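Local coordinates for protein synthesis inhibitor I (Hordeum vulgare, PDB 4FBC), which belongs to the ribosome-inactivating protein family of plants and holds adenosine monophosphate in a pocket, at residues K8-P13 / S62-V67; N131-R136 / S200-N205. The protein carries 3 engineered substitutions. All coordinates share one frame; numbering follows the deposited sequence.

Contact 1: residues K8-P13 / S62-V67; sequences KNVDKP and SRWFHV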
# COMPACT_ATOMS: atom_id res chain seq x y z
N LYS A 8 -1.33 -18.44 2.72
CA LYS A 8 -2.68 -18.99 2.82
C LYS A 8 -3.73 -17.90 2.61
O LYS A 8 -3.46 -16.74 2.88
CB LYS A 8 -2.91 -19.61 4.20
CG LYS A 8 -1.95 -20.74 4.55
CD LYS A 8 -2.28 -21.35 5.91
CE LYS A 8 -1.25 -22.40 6.29
NZ LYS A 8 -1.56 -23.03 7.61
N ASN A 9 -4.92 -18.29 2.15
CA ASN A 9 -6.06 -17.37 2.02
C ASN A 9 -5.88 -16.25 1.00
O ASN A 9 -6.55 -15.23 1.08
CB ASN A 9 -6.42 -16.77 3.38
CG ASN A 9 -6.65 -17.83 4.44
OD1 ASN A 9 -7.32 -18.83 4.19
ND2 ASN A 9 -6.09 -17.62 5.62
N VAL A 10 -4.98 -16.43 0.03
CA VAL A 10 -4.77 -15.40 -1.00
C VAL A 10 -6.06 -15.12 -1.78
O VAL A 10 -6.33 -13.97 -2.17
CB VAL A 10 -3.62 -15.79 -1.95
CG1 VAL A 10 -3.52 -14.80 -3.09
CG2 VAL A 10 -2.31 -15.84 -1.18
N ASP A 11 -6.86 -16.16 -2.00
CA ASP A 11 -8.15 -15.99 -2.68
C ASP A 11 -9.33 -16.06 -1.70
O ASP A 11 -10.46 -16.34 -2.10
CB ASP A 11 -8.32 -17.02 -3.81
CG ASP A 11 -9.02 -16.44 -5.03
OD1 ASP A 11 -9.05 -15.20 -5.19
OD2 ASP A 11 -9.55 -17.23 -5.84
N LYS A 12 -9.05 -15.80 -0.43
CA LYS A 12 -10.10 -15.60 0.57
C LYS A 12 -9.88 -14.26 1.25
O LYS A 12 -9.56 -14.20 2.44
CB LYS A 12 -10.11 -16.73 1.60
CG LYS A 12 -10.46 -18.08 1.02
CD LYS A 12 -10.21 -19.19 2.02
CE LYS A 12 -10.71 -20.50 1.47
NZ LYS A 12 -10.48 -20.57 -0.00
N PRO A 13 -10.07 -13.17 0.50
CA PRO A 13 -9.75 -11.84 1.02
C PRO A 13 -10.63 -11.46 2.21
O PRO A 13 -11.80 -11.83 2.25
CB PRO A 13 -10.06 -10.92 -0.17
CG PRO A 13 -11.10 -11.67 -0.96
CD PRO A 13 -10.71 -13.12 -0.83
N SER A 62 -1.10 -15.13 6.04
CA SER A 62 -2.43 -15.72 5.89
C SER A 62 -3.58 -14.72 5.96
O SER A 62 -4.75 -15.11 5.99
CB SER A 62 -2.65 -16.82 6.94
OG SER A 62 -3.00 -16.28 8.20
N ARG A 63 -3.26 -13.42 5.98
CA ARG A 63 -4.27 -12.37 5.99
C ARG A 63 -4.11 -11.48 4.75
O ARG A 63 -3.08 -10.81 4.60
CB ARG A 63 -4.16 -11.54 7.28
CG ARG A 63 -4.46 -12.32 8.55
CD ARG A 63 -4.43 -11.43 9.79
NE ARG A 63 -5.47 -10.40 9.73
CZ ARG A 63 -5.24 -9.12 9.48
NH1 ARG A 63 -3.99 -8.70 9.30
NH2 ARG A 63 -6.25 -8.26 9.43
N TRP A 64 -5.11 -11.49 3.88
CA TRP A 64 -5.05 -10.82 2.58
C TRP A 64 -6.30 -9.99 2.31
O TRP A 64 -7.36 -10.27 2.87
CB TRP A 64 -4.91 -11.86 1.46
CG TRP A 64 -3.63 -12.65 1.55
CD1 TRP A 64 -3.39 -13.74 2.34
CD2 TRP A 64 -2.42 -12.39 0.84
NE1 TRP A 64 -2.10 -14.17 2.16
CE2 TRP A 64 -1.48 -13.36 1.24
CE3 TRP A 64 -2.03 -11.43 -0.10
CZ2 TRP A 64 -0.18 -13.40 0.73
CZ3 TRP A 64 -0.74 -11.47 -0.61
CH2 TRP A 64 0.17 -12.45 -0.19
N PHE A 65 -6.17 -8.95 1.48
CA PHE A 65 -7.34 -8.30 0.90
C PHE A 65 -7.16 -8.16 -0.60
O PHE A 65 -6.04 -8.32 -1.11
CB PHE A 65 -7.68 -6.95 1.58
CG PHE A 65 -6.70 -5.83 1.32
CD1 PHE A 65 -5.52 -5.75 2.06
CD2 PHE A 65 -6.99 -4.83 0.41
CE1 PHE A 65 -4.61 -4.71 1.86
CE2 PHE A 65 -6.08 -3.77 0.19
CZ PHE A 65 -4.90 -3.72 0.92
N HIS A 66 -8.25 -7.90 -1.31
CA HIS A 66 -8.20 -7.63 -2.74
C HIS A 66 -8.52 -6.18 -3.06
O HIS A 66 -9.33 -5.54 -2.39
CB HIS A 66 -9.17 -8.52 -3.51
CG HIS A 66 -8.74 -9.95 -3.58
ND1 HIS A 66 -9.48 -10.92 -4.24
CD2 HIS A 66 -7.65 -10.58 -3.08
CE1 HIS A 66 -8.85 -12.08 -4.14
NE2 HIS A 66 -7.75 -11.91 -3.43
N VAL A 67 -7.84 -5.67 -4.08
CA VAL A 67 -8.23 -4.41 -4.70
C VAL A 67 -8.62 -4.72 -6.13
O VAL A 67 -7.88 -5.39 -6.86
CB VAL A 67 -7.10 -3.37 -4.64
CG1 VAL A 67 -7.39 -2.21 -5.60
CG2 VAL A 67 -6.94 -2.86 -3.22
O HOH W 1 -7.14 -13.53 4.01
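V10 lays its CG2 methyl over one face of the W64 indole, offset toward the rim of the ring system, with W64 CE2 the nearest ring atom at 3.6 Å. This is a CH-pi contact with the five-membered ring, made possible because CG2 stands anti to the carbonyl carbon of V10 while CG1 is anti to the backbone N (chi1 174°). The indole NE1 hydrogen-bonds P61 O, which holds the ring system at its nitrogen. H66 is approached by three groups of the loop. Its NE2 donates to V10 O at 2.8 Å, the oxygen tilted 15° from the ring plane. P13 CG sits over the centre of one ring face in a CH-pi contact. D11 OD1 lies in plane at the edge, 3.3 Å from H66 CE1. Residues 8-13, a loop with a type I beta turn from N9 to K12, lead into strand 16-20, an edge strand of the mixed six-stranded sheet, which runs parallel to strand 64-70. At the other end N9 ND2 donates to S62 O at 2.9 Å, nearly straight (172°), in the carbonyl plane and on a lone pair. Between the two ends a water accepts from W64 N (2.9 Å) and can donate to K12 O, linking backbone to backbone. On the far side of the strand F65 stacks its ring with that of F15.

Contact 2: residues N131-R136 / S200-N205; sequences NVALGR and SGKIGN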
# COMPACT_ATOMS: atom_id res chain seq x y z
N ASN A 131 10.93 9.53 -10.55
CA ASN A 131 10.90 9.46 -12.01
C ASN A 131 9.61 8.87 -12.56
O ASN A 131 9.39 8.87 -13.78
CB ASN A 131 12.08 8.64 -12.55
CG ASN A 131 13.43 9.29 -12.29
OD1 ASN A 131 13.54 10.51 -12.20
ND2 ASN A 131 14.47 8.46 -12.18
N VAL A 132 8.77 8.34 -11.67
CA VAL A 132 7.57 7.63 -12.10
C VAL A 132 6.37 8.56 -12.29
O VAL A 132 5.88 9.16 -11.33
CB VAL A 132 7.17 6.53 -11.10
CG1 VAL A 132 6.01 5.70 -11.64
CG2 VAL A 132 8.37 5.63 -10.80
N ALA A 133 5.88 8.66 -13.52
CA ALA A 133 4.70 9.47 -13.80
C ALA A 133 3.44 8.81 -13.24
O ALA A 133 3.16 7.65 -13.52
CB ALA A 133 4.54 9.70 -15.30
N LEU A 134 2.69 9.57 -12.45
CA LEU A 134 1.42 9.10 -11.93
C LEU A 134 0.30 9.95 -12.53
O LEU A 134 0.54 11.09 -12.95
CB LEU A 134 1.41 9.20 -10.40
CG LEU A 134 2.55 8.43 -9.71
CD1 LEU A 134 2.51 8.62 -8.21
CD2 LEU A 134 2.48 6.97 -10.07
N GLY A 135 -0.91 9.40 -12.57
CA GLY A 135 -2.05 10.12 -13.11
C GLY A 135 -3.14 9.16 -13.55
O GLY A 135 -2.96 7.94 -13.49
N ARG A 136 -4.27 9.71 -14.02
CA ARG A 136 -5.38 8.87 -14.46
C ARG A 136 -5.02 7.94 -15.63
O ARG A 136 -5.31 6.74 -15.58
CB ARG A 136 -6.61 9.71 -14.81
CG ARG A 136 -7.87 8.87 -14.94
CD ARG A 136 -9.07 9.68 -15.43
NE ARG A 136 -9.50 10.72 -14.49
CZ ARG A 136 -10.21 10.50 -13.39
NH1 ARG A 136 -10.54 9.26 -13.04
NH2 ARG A 136 -10.59 11.51 -12.62
N SER A 200 -0.56 14.65 -15.44
CA SER A 200 0.31 13.67 -14.81
C SER A 200 1.32 14.39 -13.92
O SER A 200 1.57 15.58 -14.11
CB SER A 200 1.03 12.84 -15.86
OG SER A 200 1.98 13.63 -16.55
N GLY A 201 1.88 13.69 -12.94
CA GLY A 201 2.84 14.30 -12.05
C GLY A 201 3.75 13.27 -11.41
O GLY A 201 3.44 12.08 -11.42
N LYS A 202 4.88 13.73 -10.88
CA LYS A 202 5.82 12.85 -10.19
C LYS A 202 5.98 13.32 -8.74
O LYS A 202 5.91 14.51 -8.45
CB LYS A 202 7.17 12.83 -10.94
CG LYS A 202 7.05 12.31 -12.37
CD LYS A 202 8.37 12.29 -13.13
CE LYS A 202 8.17 11.69 -14.52
NZ LYS A 202 9.45 11.41 -15.24
N ILE A 203 6.20 12.37 -7.83
CA ILE A 203 6.35 12.74 -6.42
C ILE A 203 7.68 13.44 -6.19
O ILE A 203 8.65 13.23 -6.92
CB ILE A 203 6.25 11.50 -5.49
CG1 ILE A 203 7.53 10.65 -5.57
CG2 ILE A 203 5.01 10.66 -5.80
CD1 ILE A 203 7.47 9.38 -4.74
N GLY A 204 7.73 14.29 -5.16
CA GLY A 204 8.96 14.98 -4.80
C GLY A 204 9.80 14.16 -3.85
O GLY A 204 9.44 13.03 -3.51
N ASN A 205 10.91 14.73 -3.40
CA ASN A 205 11.85 14.02 -2.53
C ASN A 205 11.31 13.68 -1.14
O ASN A 205 11.69 12.65 -0.58
CB ASN A 205 13.16 14.80 -2.39
CG ASN A 205 14.01 14.73 -3.64
OD1 ASN A 205 13.87 13.80 -4.44
ND2 ASN A 205 14.90 15.70 -3.81
O HOH W 2 6.70 9.73 -8.77
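K202 stretches its side chain along the backbone of N131 and V132. Its CB lies 3.9 Å from V132 O, and CG comes closer to the same oxygen, at 3.5 Å. CD and CE then pass on to N131 O, CE reaching it at 3.2 Å, and NZ finally donates to that carbonyl at 2.9 Å. The chain starts with CG anti to the carbonyl carbon (chi1 -60°) and stays extended beyond it, which gives it the length to follow two successive peptide groups. The ammonium group approaches from above the carbonyl plane of N131, 47° out of it, and so does not use a lone pair. Beside the lysine, the two segments form a small antiparallel sheet of strands 134-135 and 200-201, both weakly bonded and separate from the six-stranded sheet. L134 and G201 are its hydrogen-bonded pair: L134 N donates to G201 O at 2.8 Å, and G201 N returns a bond to L134 O at 2.9 Å. S200 CA also sends a CA-H...O contact to L134 O. Past the strands a water donates to V132 O and accepts from I203 N, continuing the connection where direct backbone bonds have stopped. L134 CD1 touches I203 CG2 at 4.0 Å, the branch of I203 anti to its carbonyl carbon. Both side chains reach F186 of helix 181-190, and L134 also packs on L172 and M173 of helix 157-179. Helices begin directly after G135 and G204, each of which occupies an N-cap position.

Contact 1 and contact 2 lie on opposite sides of the centre of the chain, with their own centres 29 Å apart and their nearest atoms about 14 Å apart, so they do not touch. Contact 1 fastens the N-terminal loop to a strand of the main sheet, whereas contact 2 ties together two short strands bordering the helical part; contact 2 closes a largely helical span of 63 residues. Neither includes a residue of the pocket that holds adenosine monophosphate. The side chain of W64 in contact 1 is about 8 Å from that ligand, and that of I203 in contact 2 about 12 Å.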